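Local coordinates for phosphopantothenoylcysteine decarboxylase (Cryptococcus neoformans, PDB 6EOA), which binds flavin mononucleotide in a homotrimer of the flavin-containing cysteine decarboxylase family and probably decarboxylates phosphopantothenoylcysteine on the route to coenzyme A, at residues V67-T70 and F76-Q79; I122-L127 and L160-P165; D142-I147 and A190-D195; L199-Q204 and R223-L228. One frame throughout, in Å; residues are numbered along the deposited sequence.

Interaction 1. Residues V67-T70 and F76-Q79; sequences VVAT and FYSQ. With FMN (flavin mononucleotide), chain B.
Tyr77 reaches from the loop after strand 63-69 back onto that strand and meets it with the hydroxyl end of its side chain. OH lies 3.5 Å from Val67 CG1 and 3.6 Å from Ala69 CB, the two residues that face the loop, while Val68 between them turns to the other side of the sheet. Val67 and Tyr77 approach from opposite directions. The methyl of Val67 that does the touching, CG1, is set anti to the backbone N (chi1 178°). Tyr77 CG sits between its own backbone N and carbonyl carbon (chi1 73°), a torsion that lifts the phenol off the loop and across the 9.7 Å between Tyr77 CA and Ala69 CA. The phenol oxygen, buried among methyl groups, is satisfied by a hydrogen bond with Thr41 OG1 of the neighbouring strand 35-41, and Ala50 and Pro51 of helix 50-59 touch the tyrosine side chain.

Both segments also run on to the cofactor of chain B. Just past the strand, Thr70 OG1 donates a hydrogen bond of 2.7 Å to phosphate oxygen O3P. Phe76, one residue before Tyr77, presents its ring edge to the dimethylbenzene part of the flavin, near the phenyl plane, with Phe76 CZ 3.7 Å from flavin C6. Trp112 of the second subunit also packs on this phenylalanine. Farther along, Ser78 takes the N-cap position of helix 79-89. A strand end and the loop following it thus serve phosphate and flavin together, as is characteristic of FMN sites at the C-terminal edge of a parallel Rossmann-like sheet.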
# COMPACT_ATOMS: atom_id res chain seq x y z
N VAL A 67 14.42 -16.18 -7.97
CA VAL A 67 14.48 -14.84 -7.41
C VAL A 67 13.17 -14.08 -7.60
O VAL A 67 12.61 -14.05 -8.69
CB VAL A 67 15.61 -14.03 -8.06
CG1 VAL A 67 15.65 -12.60 -7.51
CG2 VAL A 67 16.95 -14.73 -7.85
N VAL A 68 12.68 -13.48 -6.52
CA VAL A 68 11.54 -12.58 -6.58
C VAL A 68 11.96 -11.17 -6.22
O VAL A 68 12.49 -10.92 -5.13
CB VAL A 68 10.42 -13.02 -5.62
CG1 VAL A 68 9.30 -11.98 -5.59
CG2 VAL A 68 9.88 -14.39 -6.04
N ALA A 69 11.75 -10.24 -7.14
CA ALA A 69 12.17 -8.86 -6.93
C ALA A 69 10.97 -7.94 -6.81
O ALA A 69 10.09 -7.94 -7.66
CB ALA A 69 13.07 -8.40 -8.07
N THR A 70 10.93 -7.16 -5.73
CA THR A 70 9.95 -6.10 -5.62
C THR A 70 10.33 -5.03 -6.64
O THR A 70 11.47 -5.02 -7.13
CB THR A 70 9.90 -5.50 -4.22
OG1 THR A 70 11.11 -4.77 -3.97
CG2 THR A 70 9.75 -6.60 -3.18
N PHE A 76 18.15 -1.50 -8.13
CA PHE A 76 19.50 -1.69 -7.59
C PHE A 76 20.29 -2.75 -8.35
O PHE A 76 21.51 -2.83 -8.22
CB PHE A 76 19.43 -2.04 -6.11
CG PHE A 76 18.77 -0.99 -5.27
CD1 PHE A 76 19.50 0.09 -4.79
CD2 PHE A 76 17.42 -1.07 -4.96
CE1 PHE A 76 18.89 1.07 -4.01
CE2 PHE A 76 16.81 -0.10 -4.19
CZ PHE A 76 17.54 0.97 -3.71
N TYR A 77 19.60 -3.56 -9.16
CA TYR A 77 20.27 -4.56 -9.98
C TYR A 77 19.37 -5.03 -11.13
O TYR A 77 18.15 -4.90 -11.07
CB TYR A 77 20.71 -5.76 -9.13
CG TYR A 77 19.59 -6.67 -8.68
CD1 TYR A 77 19.38 -7.91 -9.29
CD2 TYR A 77 18.74 -6.30 -7.65
CE1 TYR A 77 18.35 -8.74 -8.87
CE2 TYR A 77 17.71 -7.12 -7.23
CZ TYR A 77 17.52 -8.34 -7.85
OH TYR A 77 16.50 -9.17 -7.43
N SER A 78 20.00 -5.58 -12.16
CA SER A 78 19.28 -6.07 -13.34
C SER A 78 19.46 -7.57 -13.51
O SER A 78 20.24 -8.21 -12.80
CB SER A 78 19.76 -5.34 -14.59
OG SER A 78 21.13 -5.64 -14.84
N GLN A 79 18.74 -8.14 -14.47
CA GLN A 79 18.85 -9.56 -14.78
C GLN A 79 20.26 -9.88 -15.26
O GLN A 79 20.80 -10.95 -14.98
CB GLN A 79 17.82 -9.96 -15.84
CG GLN A 79 17.97 -11.39 -16.34
CD GLN A 79 17.57 -12.41 -15.29
OE1 GLN A 79 16.46 -12.37 -14.76
NE2 GLN A 79 18.48 -13.33 -14.99
N1 FMN B . 14.62 1.39 2.44
C2 FMN B . 15.16 0.50 3.36
O2 FMN B . 14.42 -0.03 4.19
N3 FMN B . 16.51 0.22 3.33
C4 FMN B . 17.34 0.82 2.40
O4 FMN B . 18.54 0.57 2.39
C4A FMN B . 16.80 1.72 1.48
N5 FMN B . 17.61 2.33 0.53
C5A FMN B . 17.07 3.21 -0.38
C6 FMN B . 17.88 3.82 -1.34
C7 FMN B . 17.33 4.70 -2.26
C7M FMN B . 18.21 5.36 -3.28
C8 FMN B . 15.97 4.98 -2.23
C8M FMN B . 15.35 5.93 -3.21
C9 FMN B . 15.16 4.37 -1.28
C9A FMN B . 15.70 3.48 -0.36
N10 FMN B . 14.89 2.87 0.59
C10 FMN B . 15.43 2.00 1.50
C1' FMN B . 13.42 3.17 0.62
C2' FMN B . 12.65 2.10 -0.15
O2' FMN B . 13.29 1.81 -1.38
C3' FMN B . 11.22 2.55 -0.39
O3' FMN B . 10.56 2.59 0.85
C4' FMN B . 10.51 1.58 -1.34
O4' FMN B . 9.31 2.15 -1.80
C5' FMN B . 10.22 0.27 -0.62
O5' FMN B . 9.79 -0.69 -1.56
P FMN B . 9.88 -2.26 -1.20
O1P FMN B . 8.78 -2.60 -0.22
O2P FMN B . 11.22 -2.62 -0.59
O3P FMN B . 9.70 -3.04 -2.48

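Interaction 2. Residues I122-L127 and L160-P165; sequences ILHIEL and LRALGP. With FMN (flavin mononucleotide), chain C.
His124 and Ile125, in the first turn of helix 123-130, pack against Ala162 of segment 160-165, where two helical regions of the Rossmann-like flavoprotein fold meet beside a subunit interface. The close part is small and centres on one methyl group. Ala162 CB points at helix 123-130 and lies 4.0 Å from CD2 of His124, near the plane of the imidazole, and 4.2 Å from CD1 of Ile125. Although the CB of Ile125 starts away from Ala162, its chain bends back (chi2 -56°) to bring that terminal methyl into the contact. Met179 of the third subunit packs on both His124 and Ala162, burying the cluster.

Beyond this knot the segments part. Leu163 packs on Val134 and Val169, and the chain then leads through Gly164 to Pro165, which is exposed to solvent; on helix 123-130 Glu126 forms a salt bridge with Arg129.

Segment 122-127 also packs on the flavin of chain C. Ile122, just ahead of the helix, lays CG1, CG2 and CD1 over the dimethylbenzene ring, CD1 being 3.5 Å from C6. At the imidazole edge, His124 CE1 stands 3.7 Å from flavin C9.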
# COMPACT_ATOMS: atom_id res chain seq x y z
N ILE A 122 -1.03 -20.08 -11.11
CA ILE A 122 -0.75 -18.78 -10.51
C ILE A 122 0.68 -18.77 -10.01
O ILE A 122 1.08 -19.67 -9.28
CB ILE A 122 -1.71 -18.46 -9.36
CG1 ILE A 122 -3.16 -18.62 -9.82
CG2 ILE A 122 -1.46 -17.07 -8.82
CD1 ILE A 122 -4.17 -18.62 -8.70
N LEU A 123 1.45 -17.75 -10.39
CA LEU A 123 2.89 -17.75 -10.15
C LEU A 123 3.28 -17.89 -8.67
O LEU A 123 4.12 -18.72 -8.33
CB LEU A 123 3.53 -16.48 -10.73
CG LEU A 123 5.05 -16.39 -10.57
CD1 LEU A 123 5.74 -17.61 -11.17
CD2 LEU A 123 5.58 -15.11 -11.19
N HIS A 124 2.66 -17.09 -7.80
CA HIS A 124 3.06 -17.11 -6.39
C HIS A 124 2.66 -18.43 -5.72
O HIS A 124 3.21 -18.80 -4.69
CB HIS A 124 2.48 -15.91 -5.63
CG HIS A 124 1.00 -15.94 -5.45
ND1 HIS A 124 0.14 -15.18 -6.22
CD2 HIS A 124 0.21 -16.61 -4.58
CE1 HIS A 124 -1.10 -15.40 -5.84
NE2 HIS A 124 -1.09 -16.26 -4.84
N ILE A 125 1.70 -19.13 -6.32
CA ILE A 125 1.34 -20.47 -5.86
C ILE A 125 2.40 -21.47 -6.30
O ILE A 125 2.84 -22.31 -5.51
CB ILE A 125 -0.05 -20.91 -6.39
CG1 ILE A 125 -1.15 -20.00 -5.83
CG2 ILE A 125 -0.33 -22.36 -6.02
CD1 ILE A 125 -1.18 -19.92 -4.32
N GLU A 126 2.81 -21.38 -7.56
CA GLU A 126 3.85 -22.25 -8.10
C GLU A 126 5.16 -22.10 -7.32
O GLU A 126 5.86 -23.08 -7.07
CB GLU A 126 4.09 -21.96 -9.58
CG GLU A 126 2.86 -22.09 -10.46
CD GLU A 126 2.30 -23.50 -10.49
OE1 GLU A 126 2.60 -24.23 -11.46
OE2 GLU A 126 1.56 -23.88 -9.56
N LEU A 127 5.48 -20.86 -6.95
CA LEU A 127 6.71 -20.57 -6.22
C LEU A 127 6.65 -21.10 -4.79
O LEU A 127 7.66 -21.57 -4.25
CB LEU A 127 6.99 -19.07 -6.22
CG LEU A 127 7.59 -18.50 -7.51
CD1 LEU A 127 7.52 -16.99 -7.52
CD2 LEU A 127 9.04 -18.97 -7.66
N LEU A 160 4.68 -14.85 0.23
CA LEU A 160 4.85 -15.01 1.67
C LEU A 160 3.52 -15.30 2.37
O LEU A 160 3.46 -16.15 3.26
CB LEU A 160 5.49 -13.75 2.27
CG LEU A 160 6.99 -13.59 1.99
CD1 LEU A 160 7.42 -12.15 2.16
CD2 LEU A 160 7.79 -14.50 2.90
N ARG A 161 2.47 -14.62 1.94
CA ARG A 161 1.14 -14.80 2.54
C ARG A 161 0.58 -16.18 2.24
O ARG A 161 -0.18 -16.73 3.03
CB ARG A 161 0.18 -13.72 2.02
CG ARG A 161 -1.15 -13.66 2.76
CD ARG A 161 -0.98 -13.10 4.17
NE ARG A 161 -2.02 -12.13 4.51
CZ ARG A 161 -3.25 -12.47 4.88
NH1 ARG A 161 -3.60 -13.75 4.94
NH2 ARG A 161 -4.14 -11.53 5.17
N ALA A 162 0.97 -16.75 1.10
CA ALA A 162 0.43 -18.03 0.65
C ALA A 162 1.21 -19.23 1.17
O ALA A 162 0.76 -20.36 1.01
CB ALA A 162 0.37 -18.07 -0.87
N LEU A 163 2.37 -18.99 1.78
CA LEU A 163 3.22 -20.08 2.25
C LEU A 163 2.52 -21.01 3.23
O LEU A 163 1.59 -20.61 3.93
CB LEU A 163 4.48 -19.52 2.92
CG LEU A 163 5.58 -18.98 2.02
CD1 LEU A 163 6.77 -18.59 2.86
CD2 LEU A 163 5.98 -20.00 0.97
N GLY A 164 2.97 -22.26 3.26
CA GLY A 164 2.56 -23.19 4.30
C GLY A 164 3.62 -23.20 5.38
O GLY A 164 4.77 -22.84 5.12
N PRO A 165 3.25 -23.64 6.60
CA PRO A 165 4.20 -23.66 7.72
C PRO A 165 5.34 -24.65 7.48
O PRO A 165 6.31 -24.68 8.23
CB PRO A 165 3.33 -24.10 8.91
CG PRO A 165 2.21 -24.86 8.29
CD PRO A 165 1.94 -24.19 6.97
N1 FMN C . -5.71 -13.26 -3.65
C2 FMN C . -6.73 -13.71 -2.84
O2 FMN C . -6.84 -13.26 -1.69
N3 FMN C . -7.62 -14.65 -3.31
C4 FMN C . -7.50 -15.16 -4.59
O4 FMN C . -8.30 -16.00 -5.00
C4A FMN C . -6.47 -14.70 -5.42
N5 FMN C . -6.33 -15.20 -6.70
C5A FMN C . -5.30 -14.74 -7.51
C6 FMN C . -5.16 -15.22 -8.81
C7 FMN C . -4.13 -14.76 -9.62
C7M FMN C . -3.98 -15.30 -11.02
C8 FMN C . -3.24 -13.81 -9.13
C8M FMN C . -2.12 -13.30 -9.99
C9 FMN C . -3.38 -13.32 -7.84
C9A FMN C . -4.41 -13.78 -7.03
N10 FMN C . -4.55 -13.29 -5.74
C10 FMN C . -5.57 -13.75 -4.93
C1' FMN C . -3.59 -12.27 -5.22
C2' FMN C . -4.18 -10.87 -5.38
O2' FMN C . -4.75 -10.71 -6.67
C3' FMN C . -3.10 -9.82 -5.16
O3' FMN C . -2.74 -9.85 -3.80
C4' FMN C . -3.62 -8.43 -5.53
O4' FMN C . -2.55 -7.51 -5.62
C5' FMN C . -4.63 -7.96 -4.50
O5' FMN C . -5.28 -6.80 -4.97
P FMN C . -6.70 -6.36 -4.34
O1P FMN C . -6.47 -5.77 -2.97
O2P FMN C . -7.65 -7.53 -4.22
O3P FMN C . -7.31 -5.33 -5.26

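Interaction 3. Residues D142-I147 and A190-D195; sequences DLLAKI and AVVQED. With FMN (flavin mononucleotide), chain B.
Apolar packing carries the whole contact between these helices: one methyl of Val192, CG2, touches both Leu144 and Ile147, one helical turn apart. Leu144 CD1 is 3.6 Å from it and Ile147 CG2 is 3.8 Å from it, each side chain crossing the valine at a slant. Leu144 begins off to one side, but with CG anti to the backbone N (chi1 172°) its branch swings across to the valine. Tyr198 packs on Val192 and Ile147 alike, closing the cluster from the loop that follows helix 183-195.

Helix 141-149 follows strand 133-139 of the Rossmann-like fold, and its first turn borders the FMN phosphate; the helix packs on Val192 along one flank and faces the cofactor of chain B at its N-terminal end.

Polar contacts gather at that end. Asp142 OD2 lies 2.7 Å from phosphate oxygen O1P. The same OD2 takes a weak, salt-bridged hydrogen bond of 3.0 Å from Lys146 NZ, one turn on, and the ammonium also pairs with Asp153 of the second subunit. The other side-chain oxygen, OD1, is hydrogen-bonded to Cys152 N of that subunit. Across the contact, Asp195 makes its salt bridge with Arg187 of the third subunit.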
# COMPACT_ATOMS: atom_id res chain seq x y z
N ASP A 142 9.79 -1.09 4.52
CA ASP A 142 8.48 -1.14 3.88
C ASP A 142 7.97 -2.57 3.76
O ASP A 142 6.83 -2.86 4.11
CB ASP A 142 8.53 -0.50 2.49
CG ASP A 142 7.15 -0.36 1.85
OD1 ASP A 142 6.25 0.23 2.49
OD2 ASP A 142 6.96 -0.84 0.71
N LEU A 143 8.83 -3.47 3.28
CA LEU A 143 8.42 -4.85 3.10
C LEU A 143 8.15 -5.49 4.46
O LEU A 143 7.20 -6.26 4.61
CB LEU A 143 9.49 -5.64 2.34
CG LEU A 143 9.19 -7.12 2.11
CD1 LEU A 143 7.84 -7.31 1.44
CD2 LEU A 143 10.30 -7.75 1.27
N LEU A 144 8.98 -5.15 5.45
CA LEU A 144 8.78 -5.62 6.81
C LEU A 144 7.42 -5.17 7.34
O LEU A 144 6.68 -5.96 7.93
CB LEU A 144 9.90 -5.11 7.73
CG LEU A 144 9.69 -5.40 9.21
CD1 LEU A 144 9.61 -6.90 9.47
CD2 LEU A 144 10.78 -4.76 10.06
N ALA A 145 7.10 -3.90 7.13
CA ALA A 145 5.82 -3.34 7.54
C ALA A 145 4.66 -4.01 6.79
O ALA A 145 3.63 -4.31 7.39
CB ALA A 145 5.80 -1.83 7.31
N LYS A 146 4.83 -4.23 5.49
CA LYS A 146 3.79 -4.88 4.70
C LYS A 146 3.54 -6.32 5.15
O LYS A 146 2.40 -6.76 5.25
CB LYS A 146 4.14 -4.87 3.21
CG LYS A 146 4.05 -3.51 2.54
CD LYS A 146 3.74 -3.68 1.07
CE LYS A 146 4.57 -2.76 0.20
NZ LYS A 146 4.09 -1.35 0.22
N ILE A 147 4.63 -7.04 5.43
CA ILE A 147 4.54 -8.42 5.91
C ILE A 147 3.81 -8.46 7.26
O ILE A 147 2.89 -9.27 7.45
CB ILE A 147 5.93 -9.06 6.06
CG1 ILE A 147 6.57 -9.27 4.69
CG2 ILE A 147 5.83 -10.39 6.80
CD1 ILE A 147 8.04 -9.63 4.74
N ALA A 190 8.71 -8.20 15.91
CA ALA A 190 8.01 -9.01 16.90
C ALA A 190 6.88 -9.81 16.26
O ALA A 190 6.76 -11.02 16.47
CB ALA A 190 7.47 -8.14 18.03
N VAL A 191 6.04 -9.12 15.48
CA VAL A 191 4.95 -9.77 14.75
C VAL A 191 5.49 -10.83 13.80
O VAL A 191 5.03 -11.97 13.78
CB VAL A 191 4.12 -8.74 13.96
CG1 VAL A 191 3.20 -9.44 12.97
CG2 VAL A 191 3.33 -7.85 14.90
N VAL A 192 6.50 -10.45 13.02
CA VAL A 192 7.11 -11.35 12.05
C VAL A 192 7.72 -12.60 12.72
O VAL A 192 7.66 -13.71 12.18
CB VAL A 192 8.16 -10.58 11.23
CG1 VAL A 192 9.20 -11.50 10.64
CG2 VAL A 192 7.48 -9.77 10.14
N GLN A 193 8.27 -12.42 13.92
CA GLN A 193 8.97 -13.50 14.61
C GLN A 193 8.05 -14.42 15.40
O GLN A 193 8.01 -15.63 15.17
CB GLN A 193 10.03 -12.92 15.56
CG GLN A 193 11.45 -13.16 15.11
CD GLN A 193 12.47 -12.46 15.99
OE1 GLN A 193 12.40 -11.25 16.20
NE2 GLN A 193 13.42 -13.23 16.52
N GLU A 194 7.33 -13.85 16.35
CA GLU A 194 6.47 -14.62 17.24
C GLU A 194 5.23 -15.15 16.53
O GLU A 194 4.90 -16.34 16.65
CB GLU A 194 6.04 -13.78 18.44
CG GLU A 194 7.20 -13.38 19.34
CD GLU A 194 6.95 -12.09 20.12
OE1 GLU A 194 5.78 -11.62 20.17
OE2 GLU A 194 7.92 -11.56 20.70
N ASP A 195 4.55 -14.28 15.79
CA ASP A 195 3.30 -14.65 15.15
C ASP A 195 3.50 -15.52 13.90
O ASP A 195 2.79 -16.50 13.70
CB ASP A 195 2.50 -13.39 14.77
CG ASP A 195 2.05 -12.59 15.98
OD1 ASP A 195 2.45 -12.94 17.11
OD2 ASP A 195 1.29 -11.62 15.79
N1 FMN B . 14.62 1.39 2.44
C2 FMN B . 15.16 0.50 3.36
O2 FMN B . 14.42 -0.03 4.19
N3 FMN B . 16.51 0.22 3.33
C4 FMN B . 17.34 0.82 2.40
O4 FMN B . 18.54 0.57 2.39
C4A FMN B . 16.80 1.72 1.48
N5 FMN B . 17.61 2.33 0.53
C5A FMN B . 17.07 3.21 -0.38
C6 FMN B . 17.88 3.82 -1.34
C7 FMN B . 17.33 4.70 -2.26
C7M FMN B . 18.21 5.36 -3.28
C8 FMN B . 15.97 4.98 -2.23
C8M FMN B . 15.35 5.93 -3.21
C9 FMN B . 15.16 4.37 -1.28
C9A FMN B . 15.70 3.48 -0.36
N10 FMN B . 14.89 2.87 0.59
C10 FMN B . 15.43 2.00 1.50
C1' FMN B . 13.42 3.17 0.62
C2' FMN B . 12.65 2.10 -0.15
O2' FMN B . 13.29 1.81 -1.38
C3' FMN B . 11.22 2.55 -0.39
O3' FMN B . 10.56 2.59 0.85
C4' FMN B . 10.51 1.58 -1.34
O4' FMN B . 9.31 2.15 -1.80
C5' FMN B . 10.22 0.27 -0.62
O5' FMN B . 9.79 -0.69 -1.56
P FMN B . 9.88 -2.26 -1.20
O1P FMN B . 8.78 -2.60 -0.22
O2P FMN B . 11.22 -2.62 -0.59
O3P FMN B . 9.70 -3.04 -2.48

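Interaction 4. Residues L199-Q204 and R223-L228; sequences LVSGPQ and RDIVSL
Ser201 meets helix 222-237 through its hydroxyl end, and Leu228 supplies the nearest partner. CD1 of that leucine lies 3.7 Å from Ser201 OG and 4.1 Å from Ser201 CB, so a methyl rests against the CB-OG bond. Ile225, one turn earlier, adds its CD1 at 4.4 Å from the same OG. No hydrogen bond joins the two segments, and the contact is light.

What sets the serine in place comes next. Its OG lies anti to the backbone N (chi1 -178°), which carries the hydroxyl toward the helix, where it is hydrogen-bonded with Thr220 OG1 just before that helix begins. Ser201 is also the centre of an inverse gamma turn, with a weak bond of 3.0 Å from Gly202 N to Val200 O, and this turn bends the chain out of its strand. On the helix, Ser227 OG donates to Asp224 O, tilted 26° from the carbonyl plane, and that oxygen also accepts from Leu228 N. Farther on, Gln204 NE2 reaches Met219 O.

Cys172 of strand 169-173 touches both Ser201 and Ile225. The helix, the last one modelled, therefore packs where edge strand 199-200, bonded through Leu199 to strand 169-173, gives way to loop.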
# COMPACT_ATOMS: atom_id res chain seq x y z
N LEU A 199 12.39 -16.43 10.74
CA LEU A 199 13.70 -16.26 11.37
C LEU A 199 14.33 -14.95 10.94
O LEU A 199 14.35 -14.63 9.75
CB LEU A 199 14.62 -17.43 11.02
CG LEU A 199 14.26 -18.78 11.62
CD1 LEU A 199 15.27 -19.82 11.18
CD2 LEU A 199 14.21 -18.70 13.14
N VAL A 200 14.84 -14.19 11.90
CA VAL A 200 15.43 -12.90 11.59
C VAL A 200 16.94 -12.93 11.71
O VAL A 200 17.48 -13.01 12.81
CB VAL A 200 14.89 -11.78 12.50
CG1 VAL A 200 15.49 -10.44 12.12
CG2 VAL A 200 13.38 -11.73 12.43
N SER A 201 17.62 -12.88 10.57
CA SER A 201 19.05 -12.61 10.58
C SER A 201 19.22 -11.11 10.74
O SER A 201 19.47 -10.39 9.76
CB SER A 201 19.72 -13.11 9.30
OG SER A 201 21.12 -12.88 9.34
N GLY A 202 19.04 -10.64 11.97
CA GLY A 202 19.03 -9.22 12.29
C GLY A 202 20.23 -8.51 11.72
O GLY A 202 21.28 -9.14 11.51
N PRO A 203 20.10 -7.20 11.47
CA PRO A 203 21.16 -6.44 10.80
C PRO A 203 22.43 -6.38 11.65
O PRO A 203 22.38 -6.66 12.85
CB PRO A 203 20.54 -5.06 10.64
CG PRO A 203 19.58 -4.95 11.76
CD PRO A 203 19.01 -6.33 11.93
N GLN A 204 23.55 -6.02 11.02
CA GLN A 204 24.79 -5.81 11.75
C GLN A 204 24.61 -4.64 12.71
O GLN A 204 23.96 -3.65 12.38
CB GLN A 204 25.95 -5.55 10.79
CG GLN A 204 26.14 -6.63 9.73
CD GLN A 204 27.33 -6.36 8.83
OE1 GLN A 204 28.30 -5.71 9.24
NE2 GLN A 204 27.28 -6.85 7.60
N ARG A 223 27.76 -13.12 2.26
CA ARG A 223 28.46 -14.39 2.40
C ARG A 223 27.94 -15.14 3.62
O ARG A 223 27.84 -16.37 3.61
CB ARG A 223 29.97 -14.17 2.50
CG ARG A 223 30.57 -13.54 1.27
CD ARG A 223 32.01 -13.12 1.50
NE ARG A 223 32.37 -11.97 0.67
CZ ARG A 223 32.30 -10.71 1.08
NH1 ARG A 223 31.90 -10.43 2.31
NH2 ARG A 223 32.64 -9.73 0.25
N ASP A 224 27.60 -14.40 4.67
CA ASP A 224 27.01 -15.01 5.85
C ASP A 224 25.63 -15.55 5.52
O ASP A 224 25.26 -16.64 5.96
CB ASP A 224 26.96 -14.01 7.00
CG ASP A 224 28.34 -13.61 7.49
OD1 ASP A 224 29.29 -14.40 7.31
OD2 ASP A 224 28.48 -12.50 8.05
N ILE A 225 24.87 -14.79 4.72
CA ILE A 225 23.56 -15.23 4.25
C ILE A 225 23.64 -16.57 3.54
O ILE A 225 22.85 -17.47 3.80
CB ILE A 225 22.93 -14.21 3.28
CG1 ILE A 225 22.94 -12.81 3.89
CG2 ILE A 225 21.52 -14.63 2.91
CD1 ILE A 225 22.05 -12.70 5.08
N VAL A 226 24.60 -16.69 2.63
CA VAL A 226 24.76 -17.89 1.83
C VAL A 226 25.07 -19.10 2.71
O VAL A 226 24.50 -20.18 2.52
CB VAL A 226 25.88 -17.73 0.78
CG1 VAL A 226 26.17 -19.06 0.09
CG2 VAL A 226 25.50 -16.68 -0.25
N SER A 227 25.95 -18.91 3.69
CA SER A 227 26.34 -20.01 4.57
C SER A 227 25.21 -20.36 5.54
O SER A 227 25.10 -21.50 5.99
CB SER A 227 27.63 -19.69 5.34
OG SER A 227 27.36 -18.90 6.48
N LEU A 228 24.38 -19.38 5.87
CA LEU A 228 23.16 -19.66 6.63
C LEU A 228 22.27 -20.56 5.79
O LEU A 228 21.72 -21.55 6.29
CB LEU A 228 22.41 -18.38 7.00
CG LEU A 228 23.06 -17.40 7.98
CD1 LEU A 228 22.05 -16.35 8.44
CD2 LEU A 228 23.68 -18.11 9.18

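How the interactions relate
Interactions 1, 2 and 3 are buried, whereas interaction 4 is only partly so, with Leu228 exposed. Interactions 1 and 4 reach the same parallel sheet on opposite sides of the chain's centre, 1 through strand 63-69 within it and 4 through its edge strand 199-200. Interactions 1 and 3 share the FMN of chain B and both approach its phosphate, by a threonine hydroxyl in one and an aspartate in the other; interaction 2 meets a different FMN, mainly at its flavin ring. Successive helices 141-149 and 155-162 join 3 to 2 through Ile147 and Leu160, Val68 and Leu127 join 1 to 2, and Gln193 and Val200 join 3 to 4.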